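Local coordinates for protein 6-phosphofructokinase isozyme 2 (PDB 3UMO) that phosphorylates D-fructose 6-phosphate to fructose 1,6-bisphosphate with ATP, the first committing step of glycolysis, at residues 46-51 with 294-300; 209-213 with 231-235; 241-245 with 303-307. All coordinates share one frame; numbering follows the deposited sequence.

Interaction 1 (46-51 with 294-300); sequences RAIAHL and LCSHDDT
Leu-294 and Cys-295 lie against Ala-47, His-50 and Leu-51 where the last turn of helix 40-50 meets the capped start of helix 297-307, a helix-end junction within the ribokinase fold. Leu-294, with CG anti to its carbonyl carbon (chi1 -49°), sends CD1 up to the first helix, 3.7 Å from Arg-46 CB and close to Ala-47 N; a compact alanine suits this spot, since the loop comes close to the helix backbone. Next along, Cys-295 SG sits 3.8 Å from Leu-51 CD2 and also touches Ala-47 CB, a short side chain whose soft, polarisable sulfur fits between two apolar groups. The same methyl, Leu-51 CD2, reaches across to Thr-300 OG1 at 3.5 Å. The edge of the His-50 ring faces the backbone instead: CD2 is 3.1 Å from Cys-295 O, which lies near the ring plane, a close approach of a carbon that is probably polarised. Water 1 connects the two helices, accepting from His-297 N at 2.9 Å and giving a weak bond to His-50 O.

Further out, Arg-46 NE makes a salt bridge with Glu-76, and NH1 a hydrogen bond with Asn-43, a residue assigned to substrate binding. Ser-257 OG bonds Cys-295 N, and Asn-289, a potassium ligand, bonds Leu-294 O; Leu-294 directly follows Arg-293, itself a potassium ligand. Ser-296 is the N-cap: its OG takes a weak bond from Asp-299 N. His-297, exposed to solvent, points ND1 at Asp-298 OD1 at 3.1 Å, nearly straight (171°). Ser-296 O is gripped twice, by Thr-300 N and by Thr-300 OG1 at 2.9 Å, the two donors coming from opposite faces of the carbonyl plane.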
loop_
_atom_site.group_PDB
_atom_site.type_symbol
_atom_site.label_atom_id
_atom_site.label_comp_id
_atom_site.label_asym_id
_atom_site.label_seq_id
_atom_site.Cartn_x
_atom_site.Cartn_y
_atom_site.Cartn_z
ATOM N N ARG A 46 14.568 -27.610 11.532
ATOM C CA ARG A 46 13.276 -27.575 12.216
ATOM C C ARG A 46 12.217 -28.370 11.448
ATOM O O ARG A 46 11.433 -29.119 12.043
ATOM C CB ARG A 46 12.822 -26.134 12.443
ATOM C CG ARG A 46 13.757 -25.338 13.352
ATOM C CD ARG A 46 13.353 -23.872 13.419
ATOM N NE ARG A 46 12.140 -23.669 14.206
ATOM C CZ ARG A 46 11.142 -22.867 13.847
ATOM N NH1 ARG A 46 11.210 -22.192 12.710
ATOM N NH2 ARG A 46 10.075 -22.740 14.627
ATOM N N ALA A 47 12.209 -28.223 10.126
ATOM C CA ALA A 47 11.264 -28.965 9.283
ATOM C C ALA A 47 11.507 -30.459 9.410
ATOM O O ALA A 47 10.566 -31.260 9.469
ATOM C CB ALA A 47 11.385 -28.531 7.821
ATOM N N ILE A 48 12.780 -30.838 9.463
ATOM C CA ILE A 48 13.128 -32.244 9.589
ATOM C C ILE A 48 12.594 -32.807 10.905
ATOM O O ILE A 48 12.054 -33.913 10.940
ATOM C CB ILE A 48 14.647 -32.460 9.442
ATOM C CG1 ILE A 48 15.020 -32.388 7.957
ATOM C CG2 ILE A 48 15.065 -33.793 10.054
ATOM C CD1 ILE A 48 16.530 -32.334 7.678
ATOM N N ALA A 49 12.712 -32.029 11.976
ATOM C CA ALA A 49 12.145 -32.424 13.262
ATOM C C ALA A 49 10.630 -32.631 13.165
ATOM O O ALA A 49 10.101 -33.625 13.672
ATOM C CB ALA A 49 12.481 -31.394 14.333
ATOM N N HIS A 50 9.933 -31.700 12.516
ATOM C CA HIS A 50 8.483 -31.822 12.336
ATOM C C HIS A 50 8.122 -33.101 11.595
ATOM O O HIS A 50 7.105 -33.735 11.890
ATOM C CB HIS A 50 7.909 -30.632 11.565
ATOM C CG HIS A 50 7.944 -29.344 12.320
ATOM N ND1 HIS A 50 8.589 -29.211 13.530
ATOM C CD2 HIS A 50 7.406 -28.133 12.044
ATOM C CE1 HIS A 50 8.448 -27.973 13.966
ATOM N NE2 HIS A 50 7.736 -27.298 13.082
ATOM N N LEU A 51 8.953 -33.476 10.628
ATOM C CA LEU A 51 8.665 -34.653 9.813
ATOM C C LEU A 51 9.122 -35.954 10.469
ATOM O O LEU A 51 8.994 -37.030 9.888
ATOM C CB LEU A 51 9.253 -34.503 8.410
ATOM C CG LEU A 51 8.727 -33.304 7.616
ATOM C CD1 LEU A 51 9.385 -33.253 6.243
ATOM C CD2 LEU A 51 7.209 -33.347 7.492
ATOM N N LEU A 294 6.248 -23.911 9.730
ATOM C CA LEU A 294 6.684 -24.829 8.693
ATOM C C LEU A 294 5.683 -25.958 8.518
ATOM O O LEU A 294 4.591 -25.928 9.076
ATOM C CB LEU A 294 8.064 -25.390 9.030
ATOM C CG LEU A 294 9.102 -24.337 9.415
ATOM C CD1 LEU A 294 10.362 -24.984 9.957
ATOM C CD2 LEU A 294 9.420 -23.451 8.226
ATOM N N CYS A 295 6.069 -26.953 7.732
ATOM C CA CYS A 295 5.217 -28.109 7.464
ATOM C C CYS A 295 4.931 -28.944 8.716
ATOM O O CYS A 295 5.798 -29.104 9.579
ATOM C CB CYS A 295 5.893 -29.005 6.421
ATOM S SG CYS A 295 7.543 -29.599 6.929
ATOM N N SER A 296 3.715 -29.482 8.812
ATOM C CA SER A 296 3.392 -30.436 9.865
ATOM C C SER A 296 3.453 -31.848 9.292
ATOM O O SER A 296 3.213 -32.052 8.103
ATOM C CB SER A 296 1.998 -30.176 10.439
ATOM O OG SER A 296 0.998 -30.532 9.500
ATOM N N HIS A 297 3.762 -32.820 10.144
ATOM C CA HIS A 297 3.833 -34.215 9.709
ATOM C C HIS A 297 2.550 -34.713 9.045
ATOM O O HIS A 297 2.595 -35.338 7.981
ATOM C CB HIS A 297 4.199 -35.135 10.879
ATOM C CG HIS A 297 4.171 -36.593 10.529
ATOM N ND1 HIS A 297 3.009 -37.334 10.524
ATOM C CD2 HIS A 297 5.161 -37.442 10.164
ATOM C CE1 HIS A 297 3.284 -38.579 10.172
ATOM N NE2 HIS A 297 4.585 -38.671 9.950
ATOM N N ASP A 298 1.411 -34.447 9.677
ATOM C CA ASP A 298 0.140 -34.980 9.194
ATOM C C ASP A 298 -0.276 -34.399 7.847
ATOM O O ASP A 298 -0.743 -35.134 6.977
ATOM C CB ASP A 298 -0.968 -34.779 10.228
ATOM C CG ASP A 298 -0.732 -35.580 11.495
ATOM O OD1 ASP A 298 0.241 -36.365 11.538
ATOM O OD2 ASP A 298 -1.529 -35.432 12.446
ATOM N N ASP A 299 -0.111 -33.090 7.674
ATOM C CA ASP A 299 -0.445 -32.454 6.398
ATOM C C ASP A 299 0.473 -32.963 5.293
ATOM O O ASP A 299 0.030 -33.213 4.170
ATOM C CB ASP A 299 -0.337 -30.930 6.494
ATOM C CG ASP A 299 -1.423 -30.312 7.349
ATOM O OD1 ASP A 299 -2.488 -30.944 7.521
ATOM O OD2 ASP A 299 -1.203 -29.178 7.839
ATOM N N THR A 300 1.754 -33.119 5.612
ATOM C CA THR A 300 2.721 -33.608 4.627
ATOM C C THR A 300 2.361 -35.032 4.209
ATOM O O THR A 300 2.365 -35.367 3.023
ATOM C CB THR A 300 4.168 -33.546 5.175
ATOM O OG1 THR A 300 4.484 -32.193 5.550
ATOM C CG2 THR A 300 5.170 -34.032 4.132
HETATM O O HOH W 1 4.455 -31.872 12.849
HETATM O O HOH W 2 7.133 -24.062 12.417
#

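Interaction 2 (209-213 with 231-235); sequences AQEIV and LGVDS
Val-233, on strand 230-233, pushes its branched side chain into the face of helix 204-214 between Ala-209, Gln-210 and Val-213. Its CB already meets the helix, 4.2 Å from Ala-209 CB. From there the two methyls part. CG2, anti to the carbonyl carbon, comes to 3.7 Å from Ala-209 CB, while CG1, anti to the backbone N (chi1 170°), turns the other way along the helix and packs 3.7 Å from Val-213 CG2, one helical turn on from Ala-209. A small residue followed four places later by a beta-branched one gives the helix a face on which a valine from the strand can settle.

Gln-210 is modelled in two conformers. In the one described, CG is anti to the backbone N and the chain bends at chi2 (67°), which brings the amide over Val-233 to the strand end, its CD 3.5 Å from Val-233 CG1. In this conformer NE2 donates to Asp-234 O at 3.2 Å, with a fairly straight N-H...O angle of 165°; the oxygen lies close to the amide plane, and the donor is tilted modestly from the carbonyl plane. The other conformer may not make this bond. A long polar side chain suits this border, for it can span from the buried helix face to the backbone beyond the strand. Val-213 CG1 packs on the same peptide, 3.7 Å from Ser-235 N.

The axes of helix 209-213 and strand 231-233 point much the same way and approach to 9.0 Å. Helix 204-214 also rests on Val-221 and Val-223 of the adjoining strand 221-224, which leads into the ATP-binding residues Ser-224 to Gly-229. This is helix-on-sheet packing, with a helix laid on one face of the small antiparallel sheet of this ribokinase-type kinase.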
loop_
_atom_site.group_PDB
_atom_site.type_symbol
_atom_site.label_atom_id
_atom_site.label_comp_id
_atom_site.label_asym_id
_atom_site.label_seq_id
_atom_site.Cartn_x
_atom_site.Cartn_y
_atom_site.Cartn_z
ATOM N N ALA A 209 17.995 -27.013 -16.008
ATOM C CA ALA A 209 18.233 -28.013 -14.974
ATOM C C ALA A 209 19.095 -29.155 -15.516
ATOM O O ALA A 209 20.038 -29.600 -14.858
ATOM C CB ALA A 209 16.915 -28.551 -14.440
ATOM N N GLN A 210 18.771 -29.615 -16.723
ATOM C CA GLN A 210 19.525 -30.707 -17.324
ATOM C C GLN A 210 20.965 -30.287 -17.610
ATOM O O GLN A 210 21.877 -31.103 -17.497
ATOM C CB GLN A 210 18.851 -31.214 -18.600
ATOM C CG GLN A 210 19.336 -32.592 -19.038
ATOM C CD GLN A 210 18.943 -33.689 -18.061
ATOM O OE1 GLN A 210 17.759 -33.920 -17.814
ATOM N NE2 GLN A 210 19.937 -34.365 -17.494
ATOM N N GLU A 211 21.158 -29.016 -17.952
ATOM C CA GLU A 211 22.479 -28.463 -18.247
ATOM C C GLU A 211 23.394 -28.586 -17.028
ATOM O O GLU A 211 24.576 -28.933 -17.148
ATOM C CB GLU A 211 22.320 -26.993 -18.645
ATOM C CG GLU A 211 23.534 -26.330 -19.262
ATOM C CD GLU A 211 23.322 -24.838 -19.484
ATOM O OE1 GLU A 211 22.212 -24.442 -19.904
ATOM O OE2 GLU A 211 24.267 -24.061 -19.223
ATOM N N ILE A 212 22.838 -28.305 -15.854
ATOM C CA ILE A 212 23.587 -28.393 -14.601
ATOM C C ILE A 212 23.960 -29.840 -14.265
ATOM O O ILE A 212 25.065 -30.114 -13.794
ATOM C CB ILE A 212 22.785 -27.773 -13.443
ATOM C CG1 ILE A 212 22.562 -26.282 -13.704
ATOM C CG2 ILE A 212 23.496 -27.981 -12.112
ATOM C CD1 ILE A 212 21.558 -25.649 -12.762
ATOM N N VAL A 213 23.032 -30.762 -14.501
ATOM C CA VAL A 213 23.304 -32.172 -14.259
ATOM C C VAL A 213 24.352 -32.672 -15.250
ATOM O O VAL A 213 25.352 -33.267 -14.851
ATOM C CB VAL A 213 22.028 -33.026 -14.358
ATOM C CG1 VAL A 213 22.358 -34.508 -14.225
ATOM C CG2 VAL A 213 21.032 -32.600 -13.286
ATOM N N LEU A 231 10.204 -29.409 -10.510
ATOM C CA LEU A 231 10.747 -30.251 -11.568
ATOM C C LEU A 231 12.065 -30.840 -11.076
ATOM O O LEU A 231 12.997 -30.106 -10.734
ATOM C CB LEU A 231 10.972 -29.436 -12.838
ATOM C CG LEU A 231 11.425 -30.249 -14.052
ATOM C CD1 LEU A 231 10.298 -30.341 -15.065
ATOM C CD2 LEU A 231 12.663 -29.642 -14.672
ATOM N N GLY A 232 12.137 -32.167 -11.032
ATOM C CA GLY A 232 13.326 -32.854 -10.565
ATOM C C GLY A 232 14.059 -33.497 -11.724
ATOM O O GLY A 232 13.450 -34.166 -12.562
ATOM N N VAL A 233 15.369 -33.282 -11.779
ATOM C CA VAL A 233 16.183 -33.801 -12.873
ATOM C C VAL A 233 17.358 -34.635 -12.354
ATOM O O VAL A 233 18.015 -34.255 -11.379
ATOM C CB VAL A 233 16.681 -32.653 -13.785
ATOM C CG1 VAL A 233 17.710 -33.147 -14.780
ATOM C CG2 VAL A 233 15.508 -32.015 -14.515
ATOM N N ASP A 234 17.580 -35.775 -13.013
ATOM C CA ASP A 234 18.662 -36.707 -12.735
ATOM C C ASP A 234 19.474 -36.868 -14.005
ATOM O O ASP A 234 19.171 -36.252 -15.025
ATOM C CB ASP A 234 18.086 -38.088 -12.421
ATOM C CG ASP A 234 18.256 -38.476 -10.982
ATOM O OD1 ASP A 234 19.047 -37.815 -10.275
ATOM O OD2 ASP A 234 17.602 -39.453 -10.562
ATOM N N SER A 235 20.481 -37.734 -13.959
ATOM C CA SER A 235 21.189 -38.111 -15.170
ATOM C C SER A 235 20.309 -39.050 -15.994
ATOM O O SER A 235 20.549 -39.254 -17.184
ATOM C CB SER A 235 22.521 -38.795 -14.838
ATOM O OG SER A 235 22.320 -40.032 -14.172
HETATM O O HOH W 3 17.068 -36.221 -17.491
#

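Interaction 3 (241-245 with 303-307); sequences VVPPP and IYAYL
Pro-244 fits its ring between Ile-303 and Tyr-306, and this is the tight half of the contact. Its CD lies 3.7 Å from Ile-303 CG2, and its CB 3.5 Å from Tyr-306 CE2, the two side chains lying alongside each other and pointing opposite ways. Tyr-306 holds CG anti to the backbone N (chi1 168°), which swings the phenol off the helix and along the proline. Proline suits the place: it offers a rigid, puckered apolar ring and has no backbone N-H to satisfy. Leu-307 CD2 is also close in, 3.3 Å from Val-242 O.

Elsewhere the fit is looser. Leu-307 CD1 keeps 4.0 Å from Val-241 CG1, and Tyr-306 OH is 4.3 Å from Pro-245 CD. On the outer side a second subunit adds cover, its Val-242 meeting Val-242, its Pro-202 on Pro-244 and its Asp-203 on Tyr-306, while Arg-309 makes a cation-pi contact with the tyrosine ring. A serine in place of Tyr-306 would probably open a gap beside Pro-244 and deprive Arg-309 of that ring. With no hydrogen bond between the segments, their contact rests chiefly on van der Waals fit.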
loop_
_atom_site.group_PDB
_atom_site.type_symbol
_atom_site.label_atom_id
_atom_site.label_comp_id
_atom_site.label_asym_id
_atom_site.label_seq_id
_atom_site.Cartn_x
_atom_site.Cartn_y
_atom_site.Cartn_z
ATOM N N VAL A 241 6.227 -32.617 -10.430
ATOM C CA VAL A 241 5.214 -32.954 -9.448
ATOM C C VAL A 241 4.464 -31.682 -9.093
ATOM O O VAL A 241 5.078 -30.684 -8.718
ATOM C CB VAL A 241 5.846 -33.559 -8.190
ATOM C CG1 VAL A 241 4.782 -33.752 -7.099
ATOM C CG2 VAL A 241 6.511 -34.881 -8.527
ATOM N N VAL A 242 3.140 -31.721 -9.225
ATOM C CA VAL A 242 2.295 -30.563 -8.938
ATOM C C VAL A 242 1.482 -30.836 -7.671
ATOM O O VAL A 242 0.939 -31.929 -7.510
ATOM C CB VAL A 242 1.352 -30.297 -10.125
ATOM C CG1 VAL A 242 0.629 -28.953 -9.987
ATOM C CG2 VAL A 242 2.153 -30.338 -11.419
ATOM N N PRO A 243 1.404 -29.847 -6.763
ATOM C CA PRO A 243 0.625 -30.032 -5.536
ATOM C C PRO A 243 -0.860 -30.131 -5.846
ATOM O O PRO A 243 -1.307 -29.697 -6.913
ATOM C CB PRO A 243 0.863 -28.729 -4.754
ATOM C CG PRO A 243 1.894 -27.962 -5.499
ATOM C CD PRO A 243 1.936 -28.483 -6.890
ATOM N N PRO A 244 -1.636 -30.686 -4.909
ATOM C CA PRO A 244 -3.089 -30.697 -5.082
ATOM C C PRO A 244 -3.651 -29.281 -4.997
ATOM O O PRO A 244 -2.989 -28.388 -4.450
ATOM C CB PRO A 244 -3.578 -31.549 -3.900
ATOM C CG PRO A 244 -2.476 -31.503 -2.901
ATOM C CD PRO A 244 -1.208 -31.397 -3.692
ATOM N N PRO A 245 -4.855 -29.071 -5.553
ATOM C CA PRO A 245 -5.450 -27.732 -5.612
ATOM C C PRO A 245 -6.081 -27.326 -4.287
ATOM O O PRO A 245 -7.304 -27.348 -4.141
ATOM C CB PRO A 245 -6.517 -27.867 -6.704
ATOM C CG PRO A 245 -6.885 -29.313 -6.707
ATOM C CD PRO A 245 -5.650 -30.070 -6.292
ATOM N N ILE A 303 -0.808 -34.994 1.872
ATOM C CA ILE A 303 -0.477 -34.566 0.515
ATOM C C ILE A 303 0.360 -35.631 -0.201
ATOM O O ILE A 303 0.092 -35.968 -1.356
ATOM C CB ILE A 303 0.251 -33.208 0.504
ATOM C CG1 ILE A 303 -0.679 -32.113 1.037
ATOM C CG2 ILE A 303 0.714 -32.869 -0.919
ATOM C CD1 ILE A 303 0.022 -30.802 1.383
ATOM N N TYR A 304 1.356 -36.178 0.491
ATOM C CA TYR A 304 2.187 -37.225 -0.096
ATOM C C TYR A 304 1.368 -38.446 -0.525
ATOM O O TYR A 304 1.597 -39.002 -1.596
ATOM C CB TYR A 304 3.311 -37.634 0.860
ATOM C CG TYR A 304 4.217 -38.711 0.310
ATOM C CD1 TYR A 304 5.187 -38.415 -0.640
ATOM C CD2 TYR A 304 4.099 -40.028 0.743
ATOM C CE1 TYR A 304 6.018 -39.400 -1.144
ATOM C CE2 TYR A 304 4.923 -41.021 0.246
ATOM C CZ TYR A 304 5.880 -40.703 -0.695
ATOM O OH TYR A 304 6.694 -41.698 -1.182
ATOM N N ALA A 305 0.409 -38.852 0.302
ATOM C CA ALA A 305 -0.469 -39.970 -0.048
ATOM C C ALA A 305 -1.239 -39.690 -1.338
ATOM O O ALA A 305 -1.377 -40.570 -2.195
ATOM C CB ALA A 305 -1.432 -40.273 1.092
ATOM N N TYR A 306 -1.736 -38.464 -1.470
ATOM C CA TYR A 306 -2.447 -38.048 -2.675
ATOM C C TYR A 306 -1.536 -38.111 -3.895
ATOM O O TYR A 306 -1.920 -38.643 -4.929
ATOM C CB TYR A 306 -3.006 -36.635 -2.504
ATOM C CG TYR A 306 -3.511 -35.988 -3.778
ATOM C CD1 TYR A 306 -4.800 -36.228 -4.240
ATOM C CD2 TYR A 306 -2.705 -35.116 -4.506
ATOM C CE1 TYR A 306 -5.266 -35.629 -5.394
ATOM C CE2 TYR A 306 -3.163 -34.517 -5.663
ATOM C CZ TYR A 306 -4.446 -34.775 -6.099
ATOM O OH TYR A 306 -4.905 -34.176 -7.250
ATOM N N LEU A 307 -0.326 -37.570 -3.770
ATOM C CA LEU A 307 0.624 -37.571 -4.879
ATOM C C LEU A 307 1.058 -38.983 -5.275
ATOM O O LEU A 307 1.468 -39.217 -6.416
ATOM C CB LEU A 307 1.857 -36.739 -4.526
ATOM C CG LEU A 307 1.631 -35.261 -4.223
ATOM C CD1 LEU A 307 2.910 -34.644 -3.683
ATOM C CD2 LEU A 307 1.148 -34.523 -5.462
#

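Overall arrangement
Interactions 1 and 3 share helix 297-307: interaction 1 joins its capped start to helix 40-50, and interaction 3 lays its last turn on the proline loop after strand 238-241. Interaction 2 stands apart, its centre 26 Å from that of interaction 1, but its strand 230-233 adjoins strand 238-241 in the three-stranded sheet. Each has a buried part: Leu-294, Cys-295 and Thr-300; Ala-209, Val-213 and Val-233; Pro-244 and Ile-303. Interaction 1, exposed at His-50 and His-297, combines apolar contacts with bridging waters, beside a weakly capped helix start. Interaction 2, exposed at Ser-235, borders its aliphatic layer with a side-chain hydrogen bond. Interaction 3, apolar and partly covered by a second subunit, has no exposed touching residue.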